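Local coordinates for aq_2013 protein (PDB 2P6C) that is of unknown function but belongs to the UPF0047 (YjbQ) family and forms an assembly of three copies of the same chain, at residues 2-7 with 26-31; 8-13 with 117-122; 16-21 with 58-63; 101-104 with 109-112. All blocks are in the same frame, centred on the assembly; numbering follows the deposited sequence.

The four contacts illustrate how a small two-sheet protein joins strands, helices and a loop through side-chain contacts. Contacts 1 and 2, centres about 18 Å apart, follow one another on strand 2-10, an outermost strand of the four-stranded antiparallel sheet, and cross along the chain. Contact 1 sets helix 22-32 on that strand; contact 2 ties it to the middle strand, 116-121, of the three-stranded sheet. Contacts 3 and 4 both lie within the span closed by contact 2, contact 3 first. Contact 3, about 11 Å from contact 2 between centres, adds helix 57-70 to strand 17-20. Contact 4 closes the loop after strand 99-104 and packs against contact 1. Contacts 3 and 4 both touch the third subunit.

Contact 1: 2-7 with 26-31; sequences KAYTKY and KKAVEE
The ring of Tyr4 has the last helical turn of segment 26-31 against it. The backbone carbonyl carbon of Glu31 lies over one face, displaced toward the rim, while Ala28 approaches obliquely, its O 3.7 Å from Tyr4 CE2. The methyl of Ala28 also touches the ring, CB 4.0 Å from Tyr4 CE2. The carboxylate of Glu31 does not lie flat on the ring: the two planes are 66° apart, and the OE1 corner reaches the phenol. Tyr4 OH and Glu31 OE1 come to 2.5 Å, a weak hydrogen bond that is not settled, since the phenol proton has another acceptor within reach.

With CG anti to the backbone N (chi1 -179°), the Tyr4 ring leaves the strand on the helix side. Lys6, two residues on, points the same way and bends at chi2 and chi4, bringing its NZ within 3.7 Å of Glu31 OE1, a long salt bridge. A water accepts from both Lys6 NZ and Lys27 NZ, at 3.2 and 2.6 Å.

Helix 22-32 runs roughly antiparallel to strand 2-10, an outermost strand of the four-stranded sheet, the segment axes 8.9 Å apart at 146°. Ala28 also touches Ile132, and Val29 Ile134, on strand 128-136. Chemically, one carboxylate oxygen lies near both a phenol and a more distant ammonium group, and its negative charge probably eases the approach of two lysines whose nitrogens, Lys6 NZ and Lys27 NZ, are 5.2 Å apart.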
loop_
_atom_site.group_PDB
_atom_site.type_symbol
_atom_site.label_atom_id
_atom_site.label_comp_id
_atom_site.label_asym_id
_atom_site.label_seq_id
_atom_site.Cartn_x
_atom_site.Cartn_y
_atom_site.Cartn_z
ATOM N N LYS A 2 7.886 -20.944 9.970
ATOM C CA LYS A 2 7.712 -21.427 8.588
ATOM C C LYS A 2 7.707 -20.267 7.568
ATOM O O LYS A 2 7.227 -19.170 7.820
ATOM C CB LYS A 2 6.359 -22.137 8.496
ATOM C CG LYS A 2 6.305 -23.518 9.157
ATOM C CD LYS A 2 4.908 -24.129 8.995
ATOM C CE LYS A 2 4.785 -25.563 9.517
ATOM N NZ LYS A 2 4.566 -25.530 10.955
ATOM N N ALA A 3 8.279 -20.506 6.392
ATOM C CA ALA A 3 8.372 -19.526 5.316
ATOM C C ALA A 3 8.181 -20.304 4.018
ATOM O O ALA A 3 8.648 -21.438 3.878
ATOM C CB ALA A 3 9.724 -18.845 5.342
ATOM N N TYR A 4 7.499 -19.682 3.070
ATOM C CA TYR A 4 7.196 -20.335 1.817
ATOM C C TYR A 4 7.233 -19.293 0.708
ATOM O O TYR A 4 6.666 -18.210 0.857
ATOM C CB TYR A 4 5.805 -20.955 1.946
ATOM C CG TYR A 4 5.378 -21.676 0.720
ATOM C CD1 TYR A 4 5.834 -22.965 0.474
ATOM C CD2 TYR A 4 4.625 -21.036 -0.265
ATOM C CE1 TYR A 4 5.571 -23.599 -0.730
ATOM C CE2 TYR A 4 4.356 -21.670 -1.483
ATOM C CZ TYR A 4 4.844 -22.951 -1.706
ATOM O OH TYR A 4 4.685 -23.578 -2.922
ATOM N N THR A 5 7.910 -19.607 -0.391
ATOM C CA THR A 5 8.012 -18.679 -1.500
ATOM C C THR A 5 7.556 -19.336 -2.790
ATOM O O THR A 5 7.823 -20.515 -3.021
ATOM C CB THR A 5 9.459 -18.219 -1.668
ATOM O OG1 THR A 5 9.951 -17.734 -0.415
ATOM C CG2 THR A 5 9.552 -17.108 -2.704
ATOM N N LYS A 6 6.844 -18.569 -3.612
ATOM C CA LYS A 6 6.347 -19.049 -4.900
ATOM C C LYS A 6 6.200 -17.860 -5.839
ATOM O O LYS A 6 5.702 -16.805 -5.438
ATOM C CB LYS A 6 4.995 -19.752 -4.741
ATOM C CG LYS A 6 4.414 -20.301 -6.045
ATOM C CD LYS A 6 5.027 -21.647 -6.429
ATOM C CE LYS A 6 4.200 -22.364 -7.496
ATOM N NZ LYS A 6 2.823 -22.694 -7.019
ATOM N N TYR A 7 6.654 -18.027 -7.080
ATOM C CA TYR A 7 6.565 -16.972 -8.080
ATOM C C TYR A 7 5.547 -17.334 -9.159
ATOM O O TYR A 7 5.525 -18.459 -9.662
ATOM C CB TYR A 7 7.927 -16.731 -8.749
ATOM C CG TYR A 7 9.045 -16.397 -7.787
ATOM C CD1 TYR A 7 9.684 -17.398 -7.057
ATOM C CD2 TYR A 7 9.453 -15.077 -7.593
ATOM C CE1 TYR A 7 10.699 -17.097 -6.161
ATOM C CE2 TYR A 7 10.473 -14.763 -6.696
ATOM C CZ TYR A 7 11.090 -15.779 -5.983
ATOM O OH TYR A 7 12.085 -15.478 -5.083
ATOM N N LYS A 26 -4.185 -19.009 -2.906
ATOM C CA LYS A 26 -4.764 -19.974 -1.981
ATOM C C LYS A 26 -3.995 -21.284 -2.085
ATOM O O LYS A 26 -3.750 -21.951 -1.084
ATOM C CB LYS A 26 -6.235 -20.216 -2.308
ATOM C CG LYS A 26 -7.161 -19.082 -1.902
ATOM C CD LYS A 26 -8.616 -19.540 -1.915
ATOM C CE LYS A 26 -9.522 -18.475 -1.339
ATOM N NZ LYS A 26 -10.851 -19.042 -0.984
ATOM N N LYS A 27 -3.609 -21.648 -3.301
ATOM C CA LYS A 27 -2.835 -22.863 -3.497
ATOM C C LYS A 27 -1.524 -22.768 -2.763
ATOM O O LYS A 27 -1.036 -23.725 -2.176
ATOM C CB LYS A 27 -2.527 -23.038 -4.977
ATOM C CG LYS A 27 -2.040 -24.455 -5.286
ATOM C CD LYS A 27 -1.598 -24.612 -6.739
ATOM C CE LYS A 27 -1.013 -25.997 -7.032
ATOM N NZ LYS A 27 -0.743 -26.126 -8.462
ATOM N N ALA A 28 -0.931 -21.579 -2.804
ATOM C CA ALA A 28 0.347 -21.357 -2.146
ATOM C C ALA A 28 0.180 -21.422 -0.632
ATOM O O ALA A 28 1.031 -21.982 0.067
ATOM C CB ALA A 28 0.927 -20.016 -2.558
ATOM N N VAL A 29 -0.915 -20.853 -0.126
ATOM C CA VAL A 29 -1.162 -20.873 1.315
ATOM C C VAL A 29 -1.302 -22.302 1.809
ATOM O O VAL A 29 -0.824 -22.669 2.874
ATOM C CB VAL A 29 -2.450 -20.098 1.642
ATOM C CG1 VAL A 29 -3.004 -20.550 2.992
ATOM C CG2 VAL A 29 -2.163 -18.609 1.691
ATOM N N GLU A 30 -1.945 -23.152 1.019
ATOM C CA GLU A 30 -2.088 -24.552 1.399
ATOM C C GLU A 30 -0.740 -25.293 1.455
ATOM O O GLU A 30 -0.445 -25.973 2.404
ATOM C CB GLU A 30 -3.066 -25.265 0.454
ATOM C CG GLU A 30 -3.212 -26.755 0.800
ATOM C CD GLU A 30 -4.458 -27.394 0.188
ATOM O OE1 GLU A 30 -5.139 -26.747 -0.625
ATOM O OE2 GLU A 30 -4.732 -28.551 0.538
ATOM N N GLU A 31 0.058 -25.126 0.357
ATOM C CA GLU A 31 1.404 -25.705 0.202
ATOM C C GLU A 31 2.368 -25.303 1.367
ATOM O O GLU A 31 3.379 -25.944 1.625
ATOM C CB GLU A 31 1.959 -25.276 -1.176
ATOM C CG GLU A 31 1.176 -25.878 -2.374
ATOM C CD GLU A 31 1.686 -25.346 -3.715
ATOM O OE1 GLU A 31 2.445 -24.379 -3.718
ATOM O OE2 GLU A 31 1.323 -25.902 -4.749
HETATM O O HOH W 1 1.535 -24.962 -8.820
#

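Contact 2: 8-13 with 117-122; sequences LTFNTK and IFYAEF
Aromatic stacking carries the contact between Phe10 and Tyr119. The rings form an offset stack, with planes only 10° apart and centroids 4.3 Å apart, each having a CD2 corner of the other over its face; Phe10 CD2 and Tyr119 CD2 come to 3.6 Å. The two side chains run past each other in opposite directions, so that the CB of Tyr119 also sits over the Phe10 face as a CH-pi contact. Tyr119 reaches this place because its CG stands anti to the backbone N (chi1 171°).

The stack bridges the two sheets: Phe10 comes from an outermost strand, 2-10, of the four-stranded sheet, Tyr119 from strand 116-121 in the middle of the three-stranded one. Ile19, Ile21 and Val130 pack around Phe10.

Van der Waals contact continues at Thr12, whose OG1 lies 3.4 Å from Glu121 CG, with its CG2 close by. Thr12 OG1 bonds elsewhere, to Lys14 O and Gln125 N.

Hydrogen bonds converge on Glu121 OE1. Tyr119 OH, which is also hydrogen-bonded to Ser48 OG, donates to it over 2.8 Å, arriving from 49° out of the carboxylate plane, and a water that accepts from Thr12 N donates to the same oxygen at 2.8 Å. A leucine in place of Tyr119 would probably leave the Phe10 face without its stacking partner and Glu121 OE1 without the phenol donor. The other carboxylate oxygen, Glu121 OE2, forms a salt bridge with Lys128.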
loop_
_atom_site.group_PDB
_atom_site.type_symbol
_atom_site.label_atom_id
_atom_site.label_comp_id
_atom_site.label_asym_id
_atom_site.label_seq_id
_atom_site.Cartn_x
_atom_site.Cartn_y
_atom_site.Cartn_z
ATOM N N LEU A 8 4.699 -16.377 -9.505
ATOM C CA LEU A 8 3.709 -16.589 -10.542
ATOM C C LEU A 8 4.180 -15.805 -11.757
ATOM O O LEU A 8 4.612 -14.655 -11.638
ATOM C CB LEU A 8 2.334 -16.097 -10.082
ATOM C CG LEU A 8 1.797 -16.729 -8.794
ATOM C CD1 LEU A 8 0.411 -16.167 -8.513
ATOM C CD2 LEU A 8 1.751 -18.246 -8.916
ATOM N N THR A 9 4.116 -16.437 -12.922
ATOM C CA THR A 9 4.553 -15.782 -14.148
ATOM C C THR A 9 3.389 -15.542 -15.105
ATOM O O THR A 9 2.545 -16.418 -15.330
ATOM C CB THR A 9 5.645 -16.603 -14.872
ATOM O OG1 THR A 9 6.798 -16.686 -14.029
ATOM C CG2 THR A 9 6.037 -15.939 -16.191
ATOM N N PHE A 10 3.348 -14.337 -15.660
ATOM C CA PHE A 10 2.301 -13.970 -16.599
ATOM C C PHE A 10 2.945 -13.402 -17.848
ATOM O O PHE A 10 4.053 -12.856 -17.822
ATOM C CB PHE A 10 1.379 -12.911 -15.995
ATOM C CG PHE A 10 0.815 -13.294 -14.659
ATOM C CD1 PHE A 10 -0.352 -14.051 -14.560
ATOM C CD2 PHE A 10 1.456 -12.892 -13.494
ATOM C CE1 PHE A 10 -0.871 -14.391 -13.316
ATOM C CE2 PHE A 10 0.952 -13.224 -12.249
ATOM C CZ PHE A 10 -0.215 -13.975 -12.155
ATOM N N ASN A 11 2.221 -13.585 -18.939
ATOM C CA ASN A 11 2.567 -13.081 -20.255
ATOM C C ASN A 11 1.231 -12.886 -20.933
ATOM O O ASN A 11 0.834 -13.660 -21.790
ATOM C CB ASN A 11 3.450 -14.063 -21.024
ATOM C CG ASN A 11 3.979 -13.470 -22.321
ATOM O OD1 ASN A 11 3.497 -12.436 -22.779
ATOM N ND2 ASN A 11 4.980 -14.119 -22.912
ATOM N N THR A 12 0.540 -11.841 -20.484
ATOM C CA THR A 12 -0.779 -11.481 -20.955
ATOM C C THR A 12 -0.881 -11.346 -22.456
ATOM O O THR A 12 0.070 -10.967 -23.144
ATOM C CB THR A 12 -1.242 -10.172 -20.318
ATOM O OG1 THR A 12 -0.371 -9.110 -20.729
ATOM C CG2 THR A 12 -1.198 -10.296 -18.807
ATOM N N LYS A 13 -2.068 -11.662 -22.950
ATOM C CA LYS A 13 -2.286 -11.615 -24.337
ATOM C C LYS A 13 -2.403 -10.120 -24.798
ATOM O O LYS A 13 -2.133 -9.775 -25.941
ATOM C CB LYS A 13 -3.539 -12.505 -24.492
ATOM C CG LYS A 13 -3.674 -13.065 -25.908
ATOM C CD LYS A 13 -5.133 -13.216 -26.338
ATOM C CE LYS A 13 -5.456 -12.401 -27.595
ATOM N NZ LYS A 13 -6.905 -12.281 -27.744
ATOM N N ILE A 117 -8.208 -11.217 -5.340
ATOM C CA ILE A 117 -6.869 -10.727 -5.660
ATOM C C ILE A 117 -6.654 -10.775 -7.169
ATOM O O ILE A 117 -6.907 -11.797 -7.803
ATOM C CB ILE A 117 -5.778 -11.600 -5.003
ATOM C CG1 ILE A 117 -6.031 -11.717 -3.501
ATOM C CG2 ILE A 117 -4.397 -10.994 -5.261
ATOM C CD1 ILE A 117 -5.085 -12.684 -2.810
ATOM N N PHE A 118 -6.186 -9.676 -7.749
ATOM C CA PHE A 118 -5.935 -9.651 -9.185
ATOM C C PHE A 118 -4.520 -9.227 -9.497
ATOM O O PHE A 118 -3.887 -8.513 -8.721
ATOM C CB PHE A 118 -6.841 -8.648 -9.906
ATOM C CG PHE A 118 -8.285 -9.023 -9.932
ATOM C CD1 PHE A 118 -9.118 -8.708 -8.868
ATOM C CD2 PHE A 118 -8.834 -9.640 -11.059
ATOM C CE1 PHE A 118 -10.481 -8.995 -8.924
ATOM C CE2 PHE A 118 -10.184 -9.931 -11.125
ATOM C CZ PHE A 118 -11.018 -9.607 -10.055
ATOM N N TYR A 119 -4.030 -9.684 -10.642
ATOM C CA TYR A 119 -2.761 -9.222 -11.168
ATOM C C TYR A 119 -3.188 -8.253 -12.220
ATOM O O TYR A 119 -3.834 -8.635 -13.186
ATOM C CB TYR A 119 -1.971 -10.370 -11.845
ATOM C CG TYR A 119 -0.745 -9.849 -12.578
ATOM C CD1 TYR A 119 0.269 -9.183 -11.874
ATOM C CD2 TYR A 119 -0.594 -10.020 -13.960
ATOM C CE1 TYR A 119 1.397 -8.700 -12.539
ATOM C CE2 TYR A 119 0.533 -9.533 -14.624
ATOM C CZ TYR A 119 1.522 -8.868 -13.914
ATOM O OH TYR A 119 2.623 -8.341 -14.570
ATOM N N ALA A 120 -2.924 -6.982 -11.966
ATOM C CA ALA A 120 -3.347 -5.979 -12.914
ATOM C C ALA A 120 -2.175 -5.571 -13.825
ATOM O O ALA A 120 -1.242 -4.876 -13.427
ATOM C CB ALA A 120 -3.916 -4.805 -12.112
ATOM N N GLU A 121 -2.212 -6.097 -15.061
ATOM C CA GLU A 121 -1.177 -5.873 -16.044
ATOM C C GLU A 121 -1.409 -4.503 -16.743
ATOM O O GLU A 121 -2.477 -4.216 -17.267
ATOM C CB GLU A 121 -1.140 -7.110 -17.008
ATOM C CG GLU A 121 -0.110 -6.940 -18.125
ATOM C CD GLU A 121 1.273 -6.851 -17.518
ATOM O OE1 GLU A 121 1.856 -7.888 -17.232
ATOM O OE2 GLU A 121 1.757 -5.735 -17.331
ATOM N N PHE A 122 -0.400 -3.635 -16.775
ATOM C CA PHE A 122 -0.537 -2.334 -17.431
ATOM C C PHE A 122 0.335 -2.175 -18.681
ATOM O O PHE A 122 0.185 -1.203 -19.428
ATOM C CB PHE A 122 -0.229 -1.212 -16.434
ATOM C CG PHE A 122 -1.051 -1.281 -15.177
ATOM C CD1 PHE A 122 -2.429 -1.451 -15.245
ATOM C CD2 PHE A 122 -0.448 -1.188 -13.928
ATOM C CE1 PHE A 122 -3.200 -1.530 -14.089
ATOM C CE2 PHE A 122 -1.213 -1.267 -12.756
ATOM C CZ PHE A 122 -2.591 -1.439 -12.840
HETATM O O HOH W 2 2.364 -10.027 -19.015
#

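Contact 3: 16-21 with 58-63; sequences RELIRI and GLHEDI
Leu18 and His60 join strand 17-20, an outer strand of the three-stranded antiparallel sheet, to helix 57-70, a helix-on-sheet packing in which the segment axes lie 10.6 Å apart and 137° from each other. The tight part is apolar and centres on one methyl group. Leu18 CD2 stands over a face of the His60 imidazole as a CH-pi contact, 4.0 Å from the ring centroid and 19° off the normal, displaced toward CG. In a direction roughly square to this, the same methyl touches Ile63 CD1 at 3.9 Å, an isoleucine one helical turn further on; the leucine side chain crosses each of them at about a right angle. Phe118 of strand 116-121 adds to this part, its ring meeting the imidazole at a steep angle. Ile63 is also covered by Leu91 of the third subunit.

The other side is loose and exposed. Arg20, with its chain extended from CG to NE, lays its guanidinium beside the imidazole rather than over it, the two planes 46° apart. Its charge is met elsewhere, by a salt bridge from NH2 to Asp55. The histidine is likewise tied to the loop before its helix, NE2 bonding to Asp54 O. What Arg20 gives His60 is an approach at the ring edge, NH2 lying near the ring plane 3.6 Å from CE1.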
loop_
_atom_site.group_PDB
_atom_site.type_symbol
_atom_site.label_atom_id
_atom_site.label_comp_id
_atom_site.label_asym_id
_atom_site.label_seq_id
_atom_site.Cartn_x
_atom_site.Cartn_y
_atom_site.Cartn_z
ATOM N N ARG A 16 -2.831 -4.399 -21.448
ATOM C CA ARG A 16 -3.534 -4.164 -20.185
ATOM C C ARG A 16 -4.528 -5.286 -19.950
ATOM O O ARG A 16 -5.309 -5.629 -20.838
ATOM C CB ARG A 16 -4.302 -2.843 -20.223
ATOM C CG ARG A 16 -3.433 -1.609 -20.371
ATOM C CD ARG A 16 -4.290 -0.368 -20.591
ATOM N NE ARG A 16 -3.477 0.831 -20.760
ATOM C CZ ARG A 16 -3.944 1.985 -21.221
ATOM N NH1 ARG A 16 -5.225 2.096 -21.561
ATOM N NH2 ARG A 16 -3.131 3.027 -21.359
ATOM N N GLU A 17 -4.523 -5.844 -18.748
ATOM C CA GLU A 17 -5.428 -6.939 -18.448
ATOM C C GLU A 17 -5.532 -7.171 -16.948
ATOM O O GLU A 17 -4.607 -6.870 -16.196
ATOM C CB GLU A 17 -4.916 -8.206 -19.128
ATOM C CG GLU A 17 -5.980 -9.226 -19.464
ATOM C CD GLU A 17 -5.434 -10.345 -20.334
ATOM O OE1 GLU A 17 -4.591 -10.054 -21.209
ATOM O OE2 GLU A 17 -5.852 -11.510 -20.156
ATOM N N LEU A 18 -6.669 -7.708 -16.527
ATOM C CA LEU A 18 -7.061 -8.032 -15.173
ATOM C C LEU A 18 -6.988 -9.533 -15.050
ATOM O O LEU A 18 -7.747 -10.270 -15.665
ATOM C CB LEU A 18 -8.507 -7.539 -14.930
ATOM C CG LEU A 18 -8.788 -7.038 -13.490
ATOM C CD1 LEU A 18 -7.531 -6.505 -12.799
ATOM C CD2 LEU A 18 -9.812 -5.905 -13.448
ATOM N N ILE A 19 -6.130 -10.138 -14.237
ATOM C CA ILE A 19 -6.087 -11.596 -14.104
ATOM C C ILE A 19 -6.354 -12.075 -12.683
ATOM O O ILE A 19 -5.657 -11.670 -11.754
ATOM C CB ILE A 19 -4.699 -12.150 -14.494
ATOM C CG1 ILE A 19 -4.271 -11.608 -15.857
ATOM C CG2 ILE A 19 -4.751 -13.680 -14.543
ATOM C CD1 ILE A 19 -5.092 -12.149 -16.996
ATOM N N ARG A 20 -7.343 -12.951 -12.519
ATOM C CA ARG A 20 -7.640 -13.470 -11.203
ATOM C C ARG A 20 -6.530 -14.398 -10.748
ATOM O O ARG A 20 -6.094 -15.287 -11.468
ATOM C CB ARG A 20 -8.950 -14.247 -11.285
ATOM C CG ARG A 20 -10.164 -13.325 -11.283
ATOM C CD ARG A 20 -11.470 -14.119 -11.240
ATOM N NE ARG A 20 -12.585 -13.224 -10.961
ATOM C CZ ARG A 20 -13.055 -12.492 -11.983
ATOM N NH1 ARG A 20 -12.549 -12.635 -13.198
ATOM N NH2 ARG A 20 -13.977 -11.558 -11.750
ATOM N N ILE A 21 -6.029 -14.165 -9.541
ATOM C CA ILE A 21 -4.932 -15.041 -9.014
ATOM C C ILE A 21 -5.248 -15.466 -7.606
ATOM O O ILE A 21 -4.420 -16.022 -6.896
ATOM C CB ILE A 21 -3.519 -14.369 -8.985
ATOM C CG1 ILE A 21 -3.601 -13.063 -8.189
ATOM C CG2 ILE A 21 -3.084 -14.022 -10.422
ATOM C CD1 ILE A 21 -2.232 -12.440 -7.935
ATOM N N GLY A 58 -18.812 -4.227 -14.285
ATOM C CA GLY A 58 -18.937 -2.795 -14.448
ATOM C C GLY A 58 -17.818 -2.099 -13.693
ATOM O O GLY A 58 -17.251 -1.113 -14.172
ATOM N N LEU A 59 -17.485 -2.614 -12.509
ATOM C CA LEU A 59 -16.450 -1.987 -11.710
ATOM C C LEU A 59 -15.095 -2.167 -12.383
ATOM O O LEU A 59 -14.219 -1.315 -12.311
ATOM C CB LEU A 59 -16.448 -2.645 -10.326
ATOM C CG LEU A 59 -17.218 -1.834 -9.273
ATOM C CD1 LEU A 59 -17.109 -2.443 -7.875
ATOM C CD2 LEU A 59 -16.716 -0.395 -9.154
ATOM N N HIS A 60 -14.914 -3.300 -13.044
ATOM C CA HIS A 60 -13.663 -3.518 -13.738
ATOM C C HIS A 60 -13.545 -2.484 -14.834
ATOM O O HIS A 60 -12.467 -1.946 -15.074
ATOM C CB HIS A 60 -13.615 -4.917 -14.323
ATOM C CG HIS A 60 -13.580 -5.994 -13.286
ATOM N ND1 HIS A 60 -13.598 -7.333 -13.607
ATOM C CD2 HIS A 60 -13.537 -5.930 -11.934
ATOM C CE1 HIS A 60 -13.568 -8.048 -12.497
ATOM N NE2 HIS A 60 -13.533 -7.221 -11.468
ATOM N N GLU A 61 -14.654 -2.201 -15.502
ATOM C CA GLU A 61 -14.573 -1.206 -16.557
ATOM C C GLU A 61 -14.333 0.173 -15.962
ATOM O O GLU A 61 -13.543 0.965 -16.459
ATOM C CB GLU A 61 -15.885 -1.213 -17.347
ATOM C CG GLU A 61 -16.007 -0.002 -18.281
ATOM C CD GLU A 61 -16.892 -0.347 -19.462
ATOM O OE1 GLU A 61 -17.546 -1.386 -19.420
ATOM O OE2 GLU A 61 -16.933 0.428 -20.411
ATOM N N ASP A 62 -14.988 0.490 -14.847
ATOM C CA ASP A 62 -14.786 1.791 -14.212
ATOM C C ASP A 62 -13.316 2.014 -13.839
ATOM O O ASP A 62 -12.786 3.108 -13.932
ATOM C CB ASP A 62 -15.660 1.917 -12.949
ATOM C CG ASP A 62 -17.153 1.933 -13.282
ATOM O OD1 ASP A 62 -17.527 2.554 -14.283
ATOM O OD2 ASP A 62 -17.925 1.360 -12.513
ATOM N N ILE A 63 -12.638 0.953 -13.369
ATOM C CA ILE A 63 -11.239 1.169 -12.894
ATOM C C ILE A 63 -10.329 1.455 -14.120
ATOM O O ILE A 63 -9.392 2.241 -14.061
ATOM C CB ILE A 63 -10.705 0.069 -11.909
ATOM C CG1 ILE A 63 -10.848 -1.358 -12.463
ATOM C CG2 ILE A 63 -11.484 0.091 -10.554
ATOM C CD1 ILE A 63 -9.739 -2.312 -12.015
#

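Contact 4: 101-104 with 109-112; sequences VLPI and LDLG
Leu102 and Leu111 meet because both hold CG beside the backbone N, anti to the carbonyl carbon (chi1 -72° in Leu102, nearly the same in Leu111), which turns their branches toward each other between the strand and the returning loop. Their CD2 methyls come to 3.5 Å, tighter than usual carbon contact. Leu109 also crosses Leu102 obliquely, its CD2 3.7 Å from Leu102 CB, while its branches also rest on helix 22-32.

Alongside, the Pro103 ring crosses the Asp110 side chain at about a right angle, Pro103 CG lying 3.3 Å from Asp110 CB. A glycine at Pro103 would probably open a gap beside the Asp110 CB and leave this stretch of strand freer to turn. The backbones are tied by Asp110 N donating to Pro103 O, 2.9 Å long and nearly straight at 173°, though the donor sits 39° out of the carbonyl plane. The carboxylate lies at the subunit interface: its OD2 bonds Thr105 OG1 and also Tyr7 OH of the third subunit.

Ile104 and Leu109 form a single beta bridge, and just beyond it the weak bond from Leu111 N to Leu109 O closes an inverse gamma turn centred on Asp110.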
loop_
_atom_site.group_PDB
_atom_site.type_symbol
_atom_site.label_atom_id
_atom_site.label_comp_id
_atom_site.label_asym_id
_atom_site.label_seq_id
_atom_site.Cartn_x
_atom_site.Cartn_y
_atom_site.Cartn_z
ATOM N N VAL A 101 -0.926 -7.323 1.360
ATOM C CA VAL A 101 -0.538 -8.262 2.387
ATOM C C VAL A 101 -1.787 -8.819 2.985
ATOM O O VAL A 101 -2.669 -8.096 3.429
ATOM C CB VAL A 101 0.242 -7.543 3.491
ATOM C CG1 VAL A 101 0.612 -8.530 4.597
ATOM C CG2 VAL A 101 1.508 -6.933 2.920
ATOM N N LEU A 102 -1.917 -10.138 2.994
ATOM C CA LEU A 102 -3.105 -10.786 3.530
ATOM C C LEU A 102 -2.791 -11.693 4.734
ATOM O O LEU A 102 -1.713 -12.254 4.870
ATOM C CB LEU A 102 -3.739 -11.593 2.392
ATOM C CG LEU A 102 -4.400 -10.696 1.341
ATOM C CD1 LEU A 102 -4.729 -11.441 0.044
ATOM C CD2 LEU A 102 -5.713 -10.087 1.830
ATOM N N PRO A 103 -3.783 -11.772 5.646
ATOM C CA PRO A 103 -3.724 -12.631 6.816
ATOM C C PRO A 103 -3.958 -14.089 6.447
ATOM O O PRO A 103 -4.632 -14.419 5.483
ATOM C CB PRO A 103 -4.839 -12.217 7.771
ATOM C CG PRO A 103 -5.713 -11.165 7.073
ATOM C CD PRO A 103 -5.034 -11.046 5.624
ATOM N N ILE A 104 -3.330 -14.975 7.228
ATOM C CA ILE A 104 -3.665 -16.374 7.136
ATOM C C ILE A 104 -4.216 -16.791 8.476
ATOM O O ILE A 104 -3.547 -16.703 9.497
ATOM C CB ILE A 104 -2.386 -17.163 6.843
ATOM C CG1 ILE A 104 -1.920 -16.917 5.407
ATOM C CG2 ILE A 104 -2.644 -18.679 6.998
ATOM C CD1 ILE A 104 -0.512 -17.459 5.151
ATOM N N LEU A 109 -6.537 -18.248 3.725
ATOM C CA LEU A 109 -6.467 -16.856 3.298
ATOM C C LEU A 109 -7.653 -16.113 3.894
ATOM O O LEU A 109 -8.804 -16.422 3.615
ATOM C CB LEU A 109 -6.578 -16.798 1.775
ATOM C CG LEU A 109 -5.347 -16.239 1.027
ATOM C CD1 LEU A 109 -5.720 -15.687 -0.353
ATOM C CD2 LEU A 109 -4.624 -15.103 1.754
ATOM N N ASP A 110 -7.357 -15.138 4.775
ATOM C CA ASP A 110 -8.392 -14.377 5.504
ATOM C C ASP A 110 -8.985 -13.245 4.646
ATOM O O ASP A 110 -8.551 -12.098 4.722
ATOM C CB ASP A 110 -7.775 -13.775 6.774
ATOM C CG ASP A 110 -8.834 -13.656 7.872
ATOM O OD1 ASP A 110 -10.026 -13.672 7.548
ATOM O OD2 ASP A 110 -8.454 -13.547 9.033
ATOM N N LEU A 111 -9.977 -13.592 3.785
ATOM C CA LEU A 111 -10.540 -12.591 2.884
ATOM C C LEU A 111 -11.962 -12.164 3.232
ATOM O O LEU A 111 -12.780 -12.905 3.753
ATOM C CB LEU A 111 -10.610 -13.185 1.484
ATOM C CG LEU A 111 -9.239 -13.304 0.840
ATOM C CD1 LEU A 111 -9.341 -13.736 -0.620
ATOM C CD2 LEU A 111 -8.449 -11.997 0.855
ATOM N N GLY A 112 -12.269 -10.900 2.863
ATOM C CA GLY A 112 -13.612 -10.340 3.055
ATOM C C GLY A 112 -14.658 -11.025 2.144
ATOM O O GLY A 112 -14.330 -11.818 1.274
#